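PDB 1O70: fasciclin I from Drosophila melanogaster, which acts as a cell adhesion molecule of the insect nervous system, here represented by its third and fourth FAS1 domains. Local coordinates for residues A[59-64]-A[151-156]; A[205-210]-A[306-311]. All coordinates share one frame; numbering follows the deposited sequence.

Contact 1: A[59-64]-A[151-156]; sequences NSSNIN and DHVLGV
Ile63 meets Val156 through its branch methyl: CG2 lies 3.3 Å from Val156 CG1 and 3.7 Å from Val156 CG2, facing the fork of the valine. The two side chains run at about a right angle to each other. Ile63 has CG1 between the backbone N and the carbonyl carbon (chi1 58°), an arrangement that leaves CG2 beside the backbone N, and it is this methyl rather than the longer branch that does the touching. The second touch is looser. Ser61 turns CB toward Val153, 4.0 Å from CG2, and its carbonyl O is 4.4 Å from Val156 CG1. Apolar packing carries the contact: methyls of Ile63, Val153 and Val156, with the CB methylene of Ser61.

Local turns place these groups. At the end of helix 55-60, Asn62 leaves helical geometry with a positive phi (44°) while its N still donates to Asn59 O, and the chain swings round to present Ile63. Ser61 OG accepts a weak hydrogen bond from Ile63 N at 3.4 Å and makes another weak one with Trp58 O. On the other side a type II beta turn from Val153 to Val156 brings both valines to the same partner segment; Gly155 sits at its third position with a positive phi. Just before the turn, His152 ND1 bonds to Asp151 OD1 at 3.0 Å, approaching from above the carboxylate plane, and Asp151 also accepts from Thr134 N on strand 131-141.

Further out, Met73 and Ile76 of helix 70-79 and Trp58 pack on Ile63 and the two valines. The two segments follow the neighbouring parallel strands 48-53 and 145-150, so the contact packs the turn that leaves helix 55-60 against the loop after the last strand of the third FAS1 domain.

Contact 2: A[205-210]-A[306-311]; sequences QKTELD and PLLEEK
The CA atoms that come nearest across the contact are those of Thr207 and Pro306, 8.0 Å apart, where the irregular chain of 306-311 runs past one face of helix 201-210. Thr207 reaches across with both branches. Its OG1 lies 3.3 Å from Pro306 CG and 3.6 Å from Pro306 CD, so the hydroxyl rests against the CG-CD side of the proline, and the two side chains lie antiparallel as they pass. That oxygen is engaged within its own helix, bonded to Gly203 O one turn back. With OG1 beside the backbone N (chi1 -63°), CG2 falls opposite that N and meets Leu308 CD2 at 4.2 Å, the leucine side chain roughly perpendicular to that of the threonine. In this fourth FAS1 domain of the protein the helix follows strand 193-199 and the loop follows strand 298-303, which lie side by side and parallel in the seven-stranded mixed sheet; the contact joins what comes after each. Pro306 and Leu308 both point their CB toward the helix, and Leu307, between them, is the centre of an inverse gamma turn. Its backbone is pinned from outside: N bonds to His234 NE2 and O to Arg233 NH1. Tyr305 also packs on Thr207.

Contacts 1 and 2 occupy matching places in successive FAS1 domains: each sets the helix after the first strand of its sheet, or the turn leaving that helix, against the loop after the last, and those two strands are parallel neighbours. They do not touch; their centres are 38 Å apart, on opposite sides of the chain's centre. Contact 2 is smaller (95 Å² against 175 Å²), yet all its touching residues are buried, whereas contact 1 is partly buried. Chemistry differs too. Contact 1 is almost wholly apolar, methyls and one serine CB; contact 2 adds a threonine hydroxyl set against CG and CD of a proline, from within the helix.

Contact 1: A[59-64]-A[151-156]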
ATOM      1  N   ASN A  59     -20.851  -3.742  -2.944  1.00 59.91           N
ATOM      2  CA  ASN A  59     -21.919  -3.081  -2.216  1.00 65.96           C
ATOM      3  C   ASN A  59     -21.436  -2.642  -0.834  1.00 68.20           C
ATOM      4  O   ASN A  59     -21.541  -1.471  -0.474  1.00 67.93           O
ATOM      5  CB  ASN A  59     -23.119  -4.029  -2.102  1.00 68.36           C
ATOM      6  CG  ASN A  59     -24.423  -3.297  -1.831  1.00 71.13           C
ATOM      7  OD1 ASN A  59     -24.750  -2.314  -2.505  1.00 72.57           O
ATOM      8  ND2 ASN A  59     -25.190  -3.790  -0.861  1.00 72.73           N
ATOM      9  N   SER A  60     -20.896  -3.584  -0.070  1.00 72.40           N
ATOM     10  CA  SER A  60     -20.403  -3.298   1.275  1.00 76.97           C
ATOM     11  C   SER A  60     -19.248  -2.300   1.259  1.00 78.88           C
ATOM     12  O   SER A  60     -18.855  -1.776   2.303  1.00 79.20           O
ATOM     13  CB  SER A  60     -19.949  -4.592   1.968  1.00 77.91           C
ATOM     14  OG  SER A  60     -18.698  -5.042   1.469  1.00 79.46           O
ATOM     15  N   SER A  61     -18.702  -2.045   0.074  1.00 81.57           N
ATOM     16  CA  SER A  61     -17.593  -1.102  -0.059  1.00 84.70           C
ATOM     17  C   SER A  61     -18.107   0.313   0.150  1.00 86.51           C
ATOM     18  O   SER A  61     -17.335   1.242   0.409  1.00 86.57           O
ATOM     19  CB  SER A  61     -16.954  -1.204  -1.448  1.00 84.84           C
ATOM     20  OG  SER A  61     -17.819  -0.688  -2.447  1.00 84.76           O
ATOM     21  N   ASN A  62     -19.423   0.468   0.035  1.00 88.07           N
ATOM     22  CA  ASN A  62     -20.051   1.769   0.203  1.00 89.49           C
ATOM     23  C   ASN A  62     -19.236   2.835  -0.526  1.00 90.51           C
ATOM     24  O   ASN A  62     -19.008   3.929  -0.006  1.00 90.94           O
ATOM     25  CB  ASN A  62     -20.171   2.111   1.693  1.00 88.30           C
ATOM     26  CG  ASN A  62     -21.108   1.175   2.428  1.00 88.44           C
ATOM     27  OD1 ASN A  62     -22.229   0.935   1.985  1.00 88.24           O
ATOM     28  ND2 ASN A  62     -20.661   0.650   3.561  1.00 89.03           N
ATOM     29  N   ILE A  63     -18.787   2.497  -1.733  1.00 90.56           N
ATOM     30  CA  ILE A  63     -18.002   3.420  -2.544  1.00 91.01           C
ATOM     31  C   ILE A  63     -18.927   4.439  -3.190  1.00 91.01           C
ATOM     32  O   ILE A  63     -18.602   5.024  -4.222  1.00 90.94           O
ATOM     33  CB  ILE A  63     -17.240   2.690  -3.662  1.00 91.29           C
ATOM     34  CG1 ILE A  63     -18.223   1.941  -4.558  1.00 91.62           C
ATOM     35  CG2 ILE A  63     -16.237   1.731  -3.064  1.00 91.87           C
ATOM     36  CD1 ILE A  63     -17.581   1.352  -5.796  1.00 91.79           C
ATOM     37  N   ASN A  64     -20.082   4.642  -2.565  1.00 91.20           N
ATOM     38  CA  ASN A  64     -21.080   5.588  -3.048  1.00 90.88           C
ATOM     39  C   ASN A  64     -20.410   6.896  -3.454  1.00 90.80           C
ATOM     40  O   ASN A  64     -20.761   7.503  -4.466  1.00 91.30           O
ATOM     41  CB  ASN A  64     -22.108   5.862  -1.947  1.00 90.64           C
ATOM     42  CG  ASN A  64     -22.306   4.672  -1.027  1.00 89.96           C
ATOM     43  OD1 ASN A  64     -22.520   3.548  -1.483  1.00 89.10           O
ATOM     44  ND2 ASN A  64     -22.236   4.915   0.277  1.00 90.32           N
ATOM     45  N   ASP A 151     -12.803 -10.384  -2.054  1.00 31.78           N
ATOM     46  CA  ASP A 151     -13.851  -9.885  -1.179  1.00 32.51           C
ATOM     47  C   ASP A 151     -13.840  -8.401  -0.870  1.00 32.57           C
ATOM     48  O   ASP A 151     -14.647  -7.935  -0.068  1.00 32.53           O
ATOM     49  CB  ASP A 151     -13.852 -10.675   0.130  1.00 34.24           C
ATOM     50  CG  ASP A 151     -12.525 -10.609   0.854  1.00 36.07           C
ATOM     51  OD1 ASP A 151     -11.619  -9.854   0.423  1.00 33.94           O
ATOM     52  OD2 ASP A 151     -12.402 -11.324   1.868  1.00 38.36           O
ATOM     53  N   HIS A 152     -12.926  -7.659  -1.478  1.00 31.92           N
ATOM     54  CA  HIS A 152     -12.881  -6.216  -1.275  1.00 31.79           C
ATOM     55  C   HIS A 152     -12.505  -5.598  -2.582  1.00 31.42           C
ATOM     56  O   HIS A 152     -11.868  -6.242  -3.411  1.00 30.80           O
ATOM     57  CB  HIS A 152     -11.849  -5.796  -0.230  1.00 32.67           C
ATOM     58  CG  HIS A 152     -12.284  -6.042   1.176  1.00 36.03           C
ATOM     59  ND1 HIS A 152     -11.977  -7.200   1.858  1.00 36.92           N
ATOM     60  CD2 HIS A 152     -13.027  -5.291   2.023  1.00 36.93           C
ATOM     61  CE1 HIS A 152     -12.507  -7.151   3.067  1.00 37.72           C
ATOM     62  NE2 HIS A 152     -13.151  -6.003   3.193  1.00 37.92           N
ATOM     63  N   VAL A 153     -12.909  -4.351  -2.764  1.00 31.45           N
ATOM     64  CA  VAL A 153     -12.601  -3.630  -3.978  1.00 30.39           C
ATOM     65  C   VAL A 153     -11.287  -2.890  -3.760  1.00 32.07           C
ATOM     66  O   VAL A 153     -11.175  -2.045  -2.865  1.00 33.64           O
ATOM     67  CB  VAL A 153     -13.713  -2.628  -4.307  1.00 30.76           C
ATOM     68  CG1 VAL A 153     -13.444  -1.987  -5.646  1.00 28.55           C
ATOM     69  CG2 VAL A 153     -15.072  -3.329  -4.300  1.00 29.77           C
ATOM     70  N   LEU A 154     -10.286  -3.215  -4.569  1.00 31.71           N
ATOM     71  CA  LEU A 154      -8.990  -2.566  -4.439  1.00 32.68           C
ATOM     72  C   LEU A 154      -9.140  -1.072  -4.731  1.00 33.98           C
ATOM     73  O   LEU A 154     -10.098  -0.650  -5.387  1.00 33.90           O
ATOM     74  CB  LEU A 154      -7.976  -3.198  -5.401  1.00 31.22           C
ATOM     75  CG  LEU A 154      -7.719  -4.700  -5.243  1.00 32.17           C
ATOM     76  CD1 LEU A 154      -6.702  -5.165  -6.278  1.00 30.49           C
ATOM     77  CD2 LEU A 154      -7.228  -4.999  -3.839  1.00 29.87           C
ATOM     78  N   GLY A 155      -8.200  -0.276  -4.232  1.00 33.06           N
ATOM     79  CA  GLY A 155      -8.242   1.155  -4.463  1.00 32.08           C
ATOM     80  C   GLY A 155      -9.273   1.927  -3.665  1.00 30.71           C
ATOM     81  O   GLY A 155      -9.453   3.120  -3.890  1.00 32.17           O
ATOM     82  N   VAL A 156      -9.959   1.255  -2.744  1.00 30.37           N
ATOM     83  CA  VAL A 156     -10.968   1.901  -1.894  1.00 29.61           C
ATOM     84  C   VAL A 156     -10.716   1.440  -0.453  1.00 30.83           C
ATOM     85  O   VAL A 156     -11.313   0.473   0.020  1.00 30.22           O
ATOM     86  CB  VAL A 156     -12.397   1.508  -2.315  1.00 30.55           C
ATOM     87  CG1 VAL A 156     -13.411   2.169  -1.387  1.00 29.87           C
ATOM     88  CG2 VAL A 156     -12.656   1.926  -3.756  1.00 27.59           C
TER

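Contact 2: A[205-210]-A[306-311]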
ATOM      1  N   GLN A 205      14.982  -4.743  10.513  1.00 25.40           N
ATOM      2  CA  GLN A 205      15.929  -5.853  10.671  1.00 25.05           C
ATOM      3  C   GLN A 205      17.310  -5.373  10.269  1.00 25.18           C
ATOM      4  O   GLN A 205      18.308  -5.728  10.887  1.00 25.35           O
ATOM      5  CB  GLN A 205      15.506  -7.057   9.816  1.00 25.30           C
ATOM      6  CG  GLN A 205      14.181  -7.671  10.247  1.00 29.07           C
ATOM      7  CD  GLN A 205      13.565  -8.581   9.192  1.00 31.49           C
ATOM      8  OE1 GLN A 205      12.360  -8.837   9.205  1.00 33.14           O
ATOM      9  NE2 GLN A 205      14.389  -9.072   8.273  1.00 33.16           N
ATOM     10  N   LYS A 206      17.363  -4.550   9.228  1.00 25.17           N
ATOM     11  CA  LYS A 206      18.636  -4.014   8.784  1.00 26.98           C
ATOM     12  C   LYS A 206      19.207  -3.105   9.870  1.00 29.63           C
ATOM     13  O   LYS A 206      20.416  -3.110  10.122  1.00 31.84           O
ATOM     14  CB  LYS A 206      18.456  -3.227   7.501  1.00 26.99           C
ATOM     15  CG  LYS A 206      18.215  -4.110   6.298  1.00 28.57           C
ATOM     16  CD  LYS A 206      17.966  -3.264   5.070  1.00 27.57           C
ATOM     17  CE  LYS A 206      17.763  -4.124   3.834  1.00 29.00           C
ATOM     18  NZ  LYS A 206      17.465  -3.283   2.629  1.00 30.06           N
ATOM     19  N   THR A 207      18.330  -2.342  10.519  1.00 28.00           N
ATOM     20  CA  THR A 207      18.733  -1.441  11.584  1.00 29.85           C
ATOM     21  C   THR A 207      19.274  -2.248  12.764  1.00 32.72           C
ATOM     22  O   THR A 207      20.151  -1.783  13.499  1.00 32.43           O
ATOM     23  CB  THR A 207      17.544  -0.591  12.044  1.00 28.71           C
ATOM     24  OG1 THR A 207      17.103   0.219  10.952  1.00 27.72           O
ATOM     25  CG2 THR A 207      17.931   0.295  13.212  1.00 26.97           C
ATOM     26  N   GLU A 208      18.753  -3.460  12.942  1.00 32.10           N
ATOM     27  CA  GLU A 208      19.216  -4.323  14.022  1.00 34.71           C
ATOM     28  C   GLU A 208      20.675  -4.708  13.778  1.00 34.75           C
ATOM     29  O   GLU A 208      21.456  -4.819  14.722  1.00 33.33           O
ATOM     30  CB  GLU A 208      18.350  -5.586  14.113  1.00 37.41           C
ATOM     31  CG  GLU A 208      18.450  -6.328  15.451  1.00 43.92           C
ATOM     32  CD  GLU A 208      19.694  -7.199  15.569  1.00 50.07           C
ATOM     33  OE1 GLU A 208      20.063  -7.574  16.710  1.00 52.99           O
ATOM     34  OE2 GLU A 208      20.298  -7.530  14.521  1.00 53.45           O
ATOM     35  N   LEU A 209      21.038  -4.919  12.514  1.00 34.47           N
ATOM     36  CA  LEU A 209      22.409  -5.280  12.174  1.00 34.79           C
ATOM     37  C   LEU A 209      23.326  -4.077  12.344  1.00 35.98           C
ATOM     38  O   LEU A 209      24.450  -4.213  12.814  1.00 36.51           O
ATOM     39  CB  LEU A 209      22.497  -5.779  10.732  1.00 32.39           C
ATOM     40  CG  LEU A 209      21.713  -7.057  10.412  1.00 34.05           C
ATOM     41  CD1 LEU A 209      21.700  -7.298   8.903  1.00 29.38           C
ATOM     42  CD2 LEU A 209      22.338  -8.232  11.138  1.00 30.53           C
ATOM     43  N   ASP A 210      22.839  -2.898  11.974  1.00 36.13           N
ATOM     44  CA  ASP A 210      23.642  -1.686  12.079  1.00 37.02           C
ATOM     45  C   ASP A 210      23.859  -1.206  13.504  1.00 38.19           C
ATOM     46  O   ASP A 210      24.964  -0.810  13.875  1.00 40.42           O
ATOM     47  CB  ASP A 210      22.999  -0.532  11.302  1.00 36.52           C
ATOM     48  CG  ASP A 210      23.150  -0.666   9.803  1.00 37.30           C
ATOM     49  OD1 ASP A 210      24.250  -1.058   9.347  1.00 37.63           O
ATOM     50  OD2 ASP A 210      22.168  -0.352   9.080  1.00 38.30           O
ATOM     51  N   PRO A 306      14.368   3.135   8.012  1.00 31.06           N
ATOM     52  CA  PRO A 306      13.828   4.220   8.839  1.00 31.01           C
ATOM     53  C   PRO A 306      14.673   5.494   8.800  1.00 30.34           C
ATOM     54  O   PRO A 306      15.883   5.432   8.604  1.00 28.75           O
ATOM     55  CB  PRO A 306      13.786   3.591  10.228  1.00 30.89           C
ATOM     56  CG  PRO A 306      14.957   2.660  10.202  1.00 29.30           C
ATOM     57  CD  PRO A 306      14.862   2.028   8.847  1.00 28.87           C
ATOM     58  N   LEU A 307      14.029   6.647   8.953  1.00 32.74           N
ATOM     59  CA  LEU A 307      14.755   7.912   8.964  1.00 36.52           C
ATOM     60  C   LEU A 307      15.576   7.936  10.253  1.00 38.77           C
ATOM     61  O   LEU A 307      15.107   8.423  11.280  1.00 39.25           O
ATOM     62  CB  LEU A 307      13.772   9.081   8.948  1.00 34.66           C
ATOM     63  CG  LEU A 307      12.874   9.098   7.715  1.00 35.05           C
ATOM     64  CD1 LEU A 307      11.791  10.145   7.874  1.00 34.71           C
ATOM     65  CD2 LEU A 307      13.717   9.360   6.473  1.00 34.41           C
ATOM     66  N   LEU A 308      16.794   7.403  10.198  1.00 42.05           N
ATOM     67  CA  LEU A 308      17.649   7.343  11.375  1.00 47.35           C
ATOM     68  C   LEU A 308      19.131   7.565  11.063  1.00 51.86           C
ATOM     69  O   LEU A 308      19.658   7.024  10.092  1.00 54.14           O
ATOM     70  CB  LEU A 308      17.462   5.987  12.066  1.00 45.59           C
ATOM     71  CG  LEU A 308      17.830   5.850  13.548  1.00 45.42           C
ATOM     72  CD1 LEU A 308      16.964   6.773  14.383  1.00 45.74           C
ATOM     73  CD2 LEU A 308      17.642   4.408  13.985  1.00 45.79           C
ATOM     74  N   GLU A 309      19.786   8.382  11.886  1.00 56.25           N
ATOM     75  CA  GLU A 309      21.218   8.679  11.754  1.00 60.81           C
ATOM     76  C   GLU A 309      21.850   8.105  13.019  1.00 64.02           C
ATOM     77  O   GLU A 309      21.130   7.774  13.958  1.00 64.70           O
ATOM     78  CB  GLU A 309      21.444  10.193  11.707  1.00 60.78           C
ATOM     79  CG  GLU A 309      20.707  10.898  10.590  1.00 61.75           C
ATOM     80  CD  GLU A 309      20.871  12.405  10.634  1.00 63.06           C
ATOM     81  OE1 GLU A 309      20.413  13.027  11.616  1.00 63.98           O
ATOM     82  OE2 GLU A 309      21.456  12.968   9.685  1.00 63.87           O
ATOM     83  N   GLU A 310      23.171   7.965  13.072  1.00 68.14           N
ATOM     84  CA  GLU A 310      23.745   7.418  14.295  1.00 71.55           C
ATOM     85  C   GLU A 310      23.875   8.475  15.386  1.00 72.02           C
ATOM     86  O   GLU A 310      24.562   8.267  16.381  1.00 72.66           O
ATOM     87  CB  GLU A 310      25.099   6.746  14.041  1.00 74.14           C
ATOM     88  CG  GLU A 310      26.207   7.647  13.566  1.00 77.65           C
ATOM     89  CD  GLU A 310      27.543   6.924  13.526  1.00 79.80           C
ATOM     90  OE1 GLU A 310      27.632   5.859  12.871  1.00 80.48           O
ATOM     91  OE2 GLU A 310      28.503   7.419  14.157  1.00 80.54           O
ATOM     92  N   LYS A 311      23.206   9.606  15.196  1.00 72.87           N
ATOM     93  CA  LYS A 311      23.227  10.662  16.192  1.00 73.19           C
ATOM     94  C   LYS A 311      22.078  10.366  17.151  1.00 73.83           C
ATOM     95  O   LYS A 311      21.911  11.037  18.168  1.00 74.63           O
ATOM     96  CB  LYS A 311      23.007  12.028  15.548  1.00 73.81           C
ATOM     97  CG  LYS A 311      23.845  12.297  14.310  1.00 75.60           C
ATOM     98  CD  LYS A 311      23.457  13.635  13.684  1.00 76.16           C
ATOM     99  CE  LYS A 311      24.046  13.801  12.289  1.00 77.54           C
ATOM    100  NZ  LYS A 311      23.564  15.046  11.625  1.00 78.03           N
TER